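Local structure of TetR family transcriptional regulator (Chloroflexus aurantiacus, 3NRG) at residues 113-117 with 169-173; 175-179 with 198-203. The protein probably acts as a DNA-binding transcription factor, recognising regulatory sequences through an N-terminal helix-turn-helix, as is usual in the TetR family. One frame throughout, in Å; residues are numbered along the deposited sequence. Where two conformers were deposited one is given.

Contact 1 of 2, residues 113-117 with 169-173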
ATOM      1  N   TYR A 113      -0.581  -4.349  -3.062  1.00 36.02           N
ATOM      2  CA  TYR A 113      -1.099  -5.453  -2.252  1.00 35.56           C
ATOM      3  C   TYR A 113      -1.076  -6.768  -3.034  1.00 40.94           C
ATOM      4  O   TYR A 113      -0.697  -7.802  -2.471  1.00 40.75           O
ATOM      5  CB  TYR A 113      -2.524  -5.138  -1.761  1.00 36.30           C
ATOM      6  CG  TYR A 113      -3.167  -6.254  -0.958  1.00 37.58           C
ATOM      7  CD1 TYR A 113      -2.850  -6.447   0.383  1.00 39.21           C
ATOM      8  CD2 TYR A 113      -4.156  -7.061  -1.516  1.00 38.60           C
ATOM      9  CE1 TYR A 113      -3.448  -7.465   1.130  1.00 40.42           C
ATOM     10  CE2 TYR A 113      -4.766  -8.076  -0.778  1.00 39.85           C
ATOM     11  CZ  TYR A 113      -4.412  -8.272   0.546  1.00 47.48           C
ATOM     12  OH  TYR A 113      -5.015  -9.266   1.275  1.00 48.26           O
ATOM     13  N   LYS A 114      -1.488  -6.734  -4.337  1.00 38.26           N
ATOM     14  CA  LYS A 114      -1.505  -7.932  -5.179  0.50 38.86           C
ATOM     15  C   LYS A 114      -0.087  -8.466  -5.432  1.00 43.99           C
ATOM     16  O   LYS A 114       0.093  -9.671  -5.568  1.00 44.86           O
ATOM     17  CB  LYS A 114      -2.229  -7.661  -6.510  0.50 41.50           C
ATOM     18  CG  LYS A 114      -3.751  -7.699  -6.409  0.50 49.81           C
ATOM     19  CD  LYS A 114      -4.396  -7.662  -7.795  0.50 58.44           C
ATOM     20  CE  LYS A 114      -5.876  -7.941  -7.742  0.50 66.15           C
ATOM     21  NZ  LYS A 114      -6.460  -8.060  -9.095  0.50 73.41           N
ATOM     22  N   ALA A 115       0.929  -7.563  -5.453  1.00 40.59           N
ATOM     23  CA  ALA A 115       2.336  -7.934  -5.673  1.00 41.01           C
ATOM     24  C   ALA A 115       2.867  -8.884  -4.580  1.00 46.17           C
ATOM     25  O   ALA A 115       3.833  -9.613  -4.816  1.00 46.16           O
ATOM     26  CB  ALA A 115       3.202  -6.682  -5.745  1.00 41.56           C
ATOM     27  N   LEU A 116       2.227  -8.873  -3.386  1.00 43.39           N
ATOM     28  CA  LEU A 116       2.594  -9.747  -2.267  1.00 43.94           C
ATOM     29  C   LEU A 116       2.251 -11.220  -2.543  1.00 52.44           C
ATOM     30  O   LEU A 116       2.873 -12.110  -1.959  1.00 53.24           O
ATOM     31  CB  LEU A 116       1.872  -9.307  -0.982  1.00 42.70           C
ATOM     32  CG  LEU A 116       2.277  -7.968  -0.383  1.00 45.89           C
ATOM     33  CD1 LEU A 116       1.242  -7.495   0.602  1.00 45.01           C
ATOM     34  CD2 LEU A 116       3.646  -8.046   0.272  1.00 46.49           C
ATOM     35  N   TYR A 117       1.227 -11.475  -3.386  1.00 51.28           N
ATOM     36  CA  TYR A 117       0.727 -12.829  -3.627  1.00 53.30           C
ATOM     37  C   TYR A 117       0.860 -13.285  -5.083  1.00 60.89           C
ATOM     38  O   TYR A 117       1.216 -14.438  -5.334  1.00 62.12           O
ATOM     39  CB  TYR A 117      -0.744 -12.951  -3.155  1.00 54.50           C
ATOM     40  CG  TYR A 117      -0.991 -12.383  -1.770  1.00 55.35           C
ATOM     41  CD1 TYR A 117      -0.644 -13.099  -0.627  1.00 57.00           C
ATOM     42  CD2 TYR A 117      -1.562 -11.125  -1.602  1.00 55.38           C
ATOM     43  CE1 TYR A 117      -0.835 -12.567   0.647  1.00 56.04           C
ATOM     44  CE2 TYR A 117      -1.764 -10.585  -0.333  1.00 55.62           C
ATOM     45  CZ  TYR A 117      -1.404 -11.313   0.790  1.00 62.60           C
ATOM     46  OH  TYR A 117      -1.609 -10.789   2.040  1.00 64.15           O
ATOM     47  N   THR A 169      -0.862  -5.328   7.197  1.00 25.27           N
ATOM     48  CA  THR A 169      -1.139  -5.605   5.792  1.00 25.12           C
ATOM     49  C   THR A 169      -2.643  -5.762   5.520  1.00 28.75           C
ATOM     50  O   THR A 169      -3.118  -5.337   4.462  1.00 28.44           O
ATOM     51  CB  THR A 169      -0.341  -6.851   5.350  1.00 29.55           C
ATOM     52  OG1 THR A 169       1.050  -6.565   5.467  1.00 31.86           O
ATOM     53  CG2 THR A 169      -0.657  -7.286   3.935  1.00 26.17           C
ATOM     54  N   GLU A 170      -3.387  -6.374   6.465  1.00 24.04           N
ATOM     55  CA  GLU A 170      -4.782  -6.733   6.238  1.00 23.78           C
ATOM     56  C   GLU A 170      -5.839  -5.847   6.906  1.00 28.28           C
ATOM     57  O   GLU A 170      -7.013  -5.946   6.533  1.00 29.90           O
ATOM     58  CB  GLU A 170      -5.019  -8.209   6.595  1.00 25.50           C
ATOM     59  CG  GLU A 170      -4.149  -9.186   5.819  1.00 36.23           C
ATOM     60  CD  GLU A 170      -4.480  -9.361   4.348  1.00 55.14           C
ATOM     61  OE1 GLU A 170      -5.576  -8.933   3.917  1.00 43.79           O
ATOM     62  OE2 GLU A 170      -3.653  -9.968   3.632  1.00 54.63           O
ATOM     63  N   LEU A 171      -5.459  -5.018   7.911  1.00 22.96           N
ATOM     64  CA  LEU A 171      -6.457  -4.218   8.636  1.00 21.94           C
ATOM     65  C   LEU A 171      -7.320  -3.306   7.756  1.00 27.68           C
ATOM     66  O   LEU A 171      -8.537  -3.328   7.885  1.00 28.40           O
ATOM     67  CB  LEU A 171      -5.859  -3.455   9.831  1.00 20.97           C
ATOM     68  CG  LEU A 171      -6.896  -2.797  10.785  1.00 24.48           C
ATOM     69  CD1 LEU A 171      -7.935  -3.828  11.288  1.00 24.58           C
ATOM     70  CD2 LEU A 171      -6.217  -2.107  11.947  1.00 23.76           C
ATOM     71  N   GLY A 172      -6.686  -2.552   6.857  1.00 24.81           N
ATOM     72  CA  GLY A 172      -7.376  -1.635   5.951  1.00 24.97           C
ATOM     73  C   GLY A 172      -8.486  -2.290   5.162  1.00 29.49           C
ATOM     74  O   GLY A 172      -9.613  -1.787   5.136  1.00 30.36           O
ATOM     75  N   ASN A 173      -8.192  -3.454   4.558  1.00 25.64           N
ATOM     76  CA  ASN A 173      -9.172  -4.224   3.790  1.00 26.13           C
ATOM     77  C   ASN A 173     -10.327  -4.680   4.667  1.00 30.89           C
ATOM     78  O   ASN A 173     -11.481  -4.661   4.226  1.00 32.02           O
ATOM     79  CB  ASN A 173      -8.505  -5.429   3.113  1.00 27.37           C
ATOM     80  CG  ASN A 173      -7.445  -5.058   2.099  1.00 53.72           C
ATOM     81  OD1 ASN A 173      -7.576  -4.084   1.339  1.00 46.63           O
ATOM     82  ND2 ASN A 173      -6.389  -5.860   2.031  1.00 47.42           N
TER
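The ring of Tyr113 is flanked on both faces: Asn173 ND2 lies 3.4 Å above one, offset toward the rim, and Tyr117 CE2 lies over the opposite one. At the ring edge, in plane, sits Glu170 CD, with Thr169 CG2 also near that plane. The Asn173 amide is turned steeply, 77° from the ring, so an amino group rather than a flat stack covers the face. This packing belongs to the all-helical C-terminal domain of a TetR-type regulator, where residues 113-117 meet the kinked helix 157-179. Its polar centre is one carboxylate shared by two phenols. Tyr113 OH donates to Glu170 OE1 at 2.7 Å, and OE1 accepts through its syn lone pair, while Tyr117 OH donates to Glu170 OE2 at 2.7 Å, nearly in line with the C-O bond. A bend at chi2 (-71°) carries the carboxylate back toward both hydroxyls, and its plane stands 79° from the Tyr113 ring. An alanine here removes the carboxylate, and both phenol hydroxyls would probably be left without their acceptor, with the Tyr117 ring freer to turn. Next to this polar group lies a small apolar patch. Thr169 OG1 is hydrogen-bonded to the backbone O of Asn165, which leaves the other branch, the methyl CG2, to meet Leu116 CD1 tip to tip at 3.8 Å.

Contact 2 of 2, residues 175-179 with 198-203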
ATOM      1  N   LEU A 175     -11.391  -3.169   7.538  1.00 23.77           N
ATOM      2  CA  LEU A 175     -12.154  -1.971   7.913  1.00 23.84           C
ATOM      3  C   LEU A 175     -13.185  -1.639   6.841  1.00 28.50           C
ATOM      4  O   LEU A 175     -14.357  -1.435   7.163  1.00 28.44           O
ATOM      5  CB  LEU A 175     -11.211  -0.765   8.133  1.00 23.09           C
ATOM      6  CG  LEU A 175     -10.206  -0.892   9.274  1.00 26.50           C
ATOM      7  CD1 LEU A 175      -9.261   0.262   9.275  1.00 26.06           C
ATOM      8  CD2 LEU A 175     -10.904  -1.009  10.614  1.00 29.53           C
ATOM      9  N   ILE A 176     -12.756  -1.648   5.553  1.00 26.13           N
ATOM     10  CA  ILE A 176     -13.626  -1.401   4.394  1.00 27.35           C
ATOM     11  C   ILE A 176     -14.738  -2.450   4.342  1.00 31.98           C
ATOM     12  O   ILE A 176     -15.913  -2.098   4.258  1.00 33.34           O
ATOM     13  CB  ILE A 176     -12.791  -1.378   3.073  1.00 30.44           C
ATOM     14  CG1 ILE A 176     -11.837  -0.167   3.041  1.00 31.06           C
ATOM     15  CG2 ILE A 176     -13.703  -1.387   1.845  1.00 31.52           C
ATOM     16  CD1 ILE A 176     -10.714  -0.268   1.991  1.00 42.40           C
ATOM     17  N   GLU A 177     -14.362  -3.737   4.444  1.00 27.23           N
ATOM     18  CA  GLU A 177     -15.292  -4.865   4.413  1.00 27.86           C
ATOM     19  C   GLU A 177     -16.359  -4.742   5.517  1.00 32.26           C
ATOM     20  O   GLU A 177     -17.538  -5.018   5.272  1.00 33.50           O
ATOM     21  CB  GLU A 177     -14.509  -6.184   4.559  1.00 29.13           C
ATOM     22  CG  GLU A 177     -15.339  -7.437   4.347  1.00 42.22           C
ATOM     23  CD  GLU A 177     -14.561  -8.721   4.535  1.00 63.67           C
ATOM     24  OE1 GLU A 177     -14.203  -9.041   5.692  1.00 56.65           O
ATOM     25  OE2 GLU A 177     -14.313  -9.414   3.523  1.00 64.12           O
ATOM     26  N   ARG A 178     -15.947  -4.291   6.712  1.00 27.13           N
ATOM     27  CA  ARG A 178     -16.826  -4.175   7.864  1.00 26.85           C
ATOM     28  C   ARG A 178     -17.719  -2.923   7.833  1.00 31.67           C
ATOM     29  O   ARG A 178     -18.906  -3.020   8.156  1.00 32.09           O
ATOM     30  CB  ARG A 178     -16.005  -4.223   9.169  1.00 23.61           C
ATOM     31  CG  ARG A 178     -16.852  -4.308  10.420  1.00 26.85           C
ATOM     32  CD  ARG A 178     -16.013  -4.297  11.671  1.00 28.60           C
ATOM     33  NE  ARG A 178     -16.846  -4.260  12.876  1.00 31.75           N
ATOM     34  CZ  ARG A 178     -16.362  -4.228  14.115  1.00 46.35           C
ATOM     35  NH1 ARG A 178     -15.048  -4.236  14.323  1.00 29.64           N
ATOM     36  NH2 ARG A 178     -17.185  -4.191  15.153  1.00 36.43           N
ATOM     37  N   PHE A 179     -17.144  -1.745   7.498  1.00 28.34           N
ATOM     38  CA  PHE A 179     -17.873  -0.480   7.597  1.00 29.34           C
ATOM     39  C   PHE A 179     -18.390   0.124   6.285  1.00 38.46           C
ATOM     40  O   PHE A 179     -19.404   0.830   6.308  1.00 39.96           O
ATOM     41  CB  PHE A 179     -17.067   0.550   8.397  1.00 29.87           C
ATOM     42  CG  PHE A 179     -16.690   0.093   9.788  1.00 30.02           C
ATOM     43  CD1 PHE A 179     -17.632   0.072  10.812  1.00 32.71           C
ATOM     44  CD2 PHE A 179     -15.386  -0.288  10.083  1.00 31.04           C
ATOM     45  CE1 PHE A 179     -17.282  -0.350  12.097  1.00 33.57           C
ATOM     46  CE2 PHE A 179     -15.033  -0.703  11.375  1.00 33.18           C
ATOM     47  CZ  PHE A 179     -15.981  -0.727  12.372  1.00 31.88           C
ATOM     48  N   ALA A 198     -15.632   5.064  13.871  1.00 33.88           N
ATOM     49  CA  ALA A 198     -15.811   3.624  14.070  1.00 31.88           C
ATOM     50  C   ALA A 198     -14.517   2.864  13.762  1.00 31.53           C
ATOM     51  O   ALA A 198     -14.204   1.877  14.428  1.00 30.38           O
ATOM     52  CB  ALA A 198     -16.943   3.110  13.190  1.00 33.14           C
HETATM   53  N   MSE A 199     -13.769   3.323  12.747  1.00 25.44           N
HETATM   54  CA  MSE A 199     -12.522   2.689  12.332  1.00 22.61           C
HETATM   55  C   MSE A 199     -11.393   2.899  13.346  1.00 31.21           C
HETATM   56  O   MSE A 199     -10.526   2.028  13.473  1.00 31.16           O
HETATM   57  CB  MSE A 199     -12.093   3.190  10.945  1.00 22.59           C
HETATM   58  CG  MSE A 199     -12.970   2.671   9.812  1.00 26.57           C
HETATM   59 SE   MSE A 199     -12.307   3.217   8.072  0.75 30.58          SE
HETATM   60  CE  MSE A 199     -13.612   2.330   6.969  1.00 28.30           C
ATOM     61  N   ARG A 200     -11.382   4.062  14.051  1.00 30.55           N
ATOM     62  CA  ARG A 200     -10.325   4.376  15.024  1.00 30.76           C
ATOM     63  C   ARG A 200     -10.384   3.497  16.278  1.00 35.50           C
ATOM     64  O   ARG A 200      -9.333   3.094  16.786  1.00 35.42           O
ATOM     65  CB  ARG A 200     -10.281   5.888  15.378  1.00 32.89           C
ATOM     66  CG  ARG A 200     -11.494   6.416  16.161  1.00 44.65           C
ATOM     67  CD  ARG A 200     -11.178   7.717  16.884  1.00 53.63           C
ATOM     68  NE  ARG A 200     -12.384   8.368  17.408  1.00 64.07           N
ATOM     69  CZ  ARG A 200     -12.991   9.400  16.822  1.00 79.66           C
ATOM     70  NH1 ARG A 200     -12.511   9.907  15.691  1.00 65.04           N
ATOM     71  NH2 ARG A 200     -14.077   9.936  17.366  1.00 68.29           N
ATOM     72  N   ARG A 201     -11.607   3.170  16.766  1.00 32.28           N
ATOM     73  CA  ARG A 201     -11.748   2.312  17.944  1.00 32.13           C
ATOM     74  C   ARG A 201     -11.268   0.900  17.653  1.00 35.10           C
ATOM     75  O   ARG A 201     -10.765   0.234  18.556  1.00 36.09           O
ATOM     76  CB  ARG A 201     -13.182   2.337  18.516  1.00 34.21           C
ATOM     77  CG  ARG A 201     -14.273   1.957  17.528  1.00 48.56           C
ATOM     78  CD  ARG A 201     -15.629   2.517  17.933  1.00 66.45           C
ATOM     79  NE  ARG A 201     -15.633   3.985  17.949  1.00 78.66           N
ATOM     80  CZ  ARG A 201     -16.734   4.726  18.022  1.00 93.67           C
ATOM     81  NH1 ARG A 201     -17.930   4.149  18.053  1.00 82.60           N
ATOM     82  NH2 ARG A 201     -16.651   6.050  18.034  1.00 79.32           N
ATOM     83  N   VAL A 202     -11.332   0.479  16.365  1.00 29.21           N
ATOM     84  CA  VAL A 202     -10.811  -0.814  15.917  1.00 27.70           C
ATOM     85  C   VAL A 202      -9.271  -0.749  15.913  1.00 31.81           C
ATOM     86  O   VAL A 202      -8.616  -1.637  16.467  1.00 31.01           O
ATOM     87  CB  VAL A 202     -11.384  -1.221  14.530  1.00 30.65           C
ATOM     88  CG1 VAL A 202     -10.727  -2.498  14.014  1.00 29.54           C
ATOM     89  CG2 VAL A 202     -12.901  -1.379  14.589  1.00 31.22           C
ATOM     90  N   ILE A 203      -8.702   0.343  15.350  1.00 28.78           N
ATOM     91  CA  ILE A 203      -7.255   0.572  15.330  1.00 28.44           C
ATOM     92  C   ILE A 203      -6.693   0.568  16.758  1.00 33.07           C
ATOM     93  O   ILE A 203      -5.689  -0.103  17.011  1.00 33.62           O
ATOM     94  CB  ILE A 203      -6.904   1.869  14.545  1.00 31.89           C
ATOM     95  CG1 ILE A 203      -7.235   1.697  13.037  1.00 32.43           C
ATOM     96  CG2 ILE A 203      -5.427   2.268  14.742  1.00 31.93           C
ATOM     97  CD1 ILE A 203      -7.434   3.006  12.278  1.00 41.88           C
TER
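Helix segments 175-179 and 198-203 run obliquely antiparallel, their N-to-C directions 131° apart and their axes approaching no closer than 11.1 Å. The closest pair of CA atoms is that of Leu175 and Met199, 6.4 Å apart; elsewhere the space between the two helices is spanned by side chains. Phe179 sets an aromatic ring among the aliphatic groups. Ala198 CB sits over one face of its ring as a CH-pi contact, 4.1 Å from the ring centroid and 28° off the normal, and the opposite face is covered by CG of Arg178, its own neighbour in the helix. Val202 CG2 comes to the ring edge, in plane, 3.9 Å from Phe179 CZ, while Met199 CG approaches CD2 obliquely. Val202 works with both its branches: CG2 serves Phe179 and also lies 3.6 Å from Arg178 NH1, whereas CG1, anti to the backbone N (chi1 174°), meets Leu175 CD2 at 3.7 Å as the two side chains lie alongside, pointing opposite ways. Met199, present as selenomethionine, stretches out beyond CG and passes Phe179, bringing CE to 3.8 Å from the backbone O of Leu175, close to the Leu175 CB. That oxygen already accepts the helical bond from Phe179 N, so the methyl merely packs beside it. Behind this layer helix 87-104 closes the inner side, with Ile99 against Leu175 and Phe103 against both Ile176 and Met199. No hydrogen bond or salt bridge crosses between the two segments. Cohesion therefore rests on the fit and burial of aliphatic and aromatic groups, with the exposed Arg178 touching the rim through NH1.

Overall arrangement
Contacts 1 and 2 follow one another along helix 157-179, whose residues 169-173 and 175-179 belong to one each; their centres are 16 Å apart. Leu171 joins them: its CD2 packs 4.1 Å from Ile203 CG1, and its CD1 4.1 Å from Val202 CG1. The chemistry changes along the helix, from carboxylate and phenols near the surface to largely apolar packing against 198-203, with no hydrogen bond between those segments. Contact 1 lies about 7 Å from the centre of the chain and contact 2 about 17 Å, measured between centres. Neither contact includes residues of the predicted helix-turn-helix.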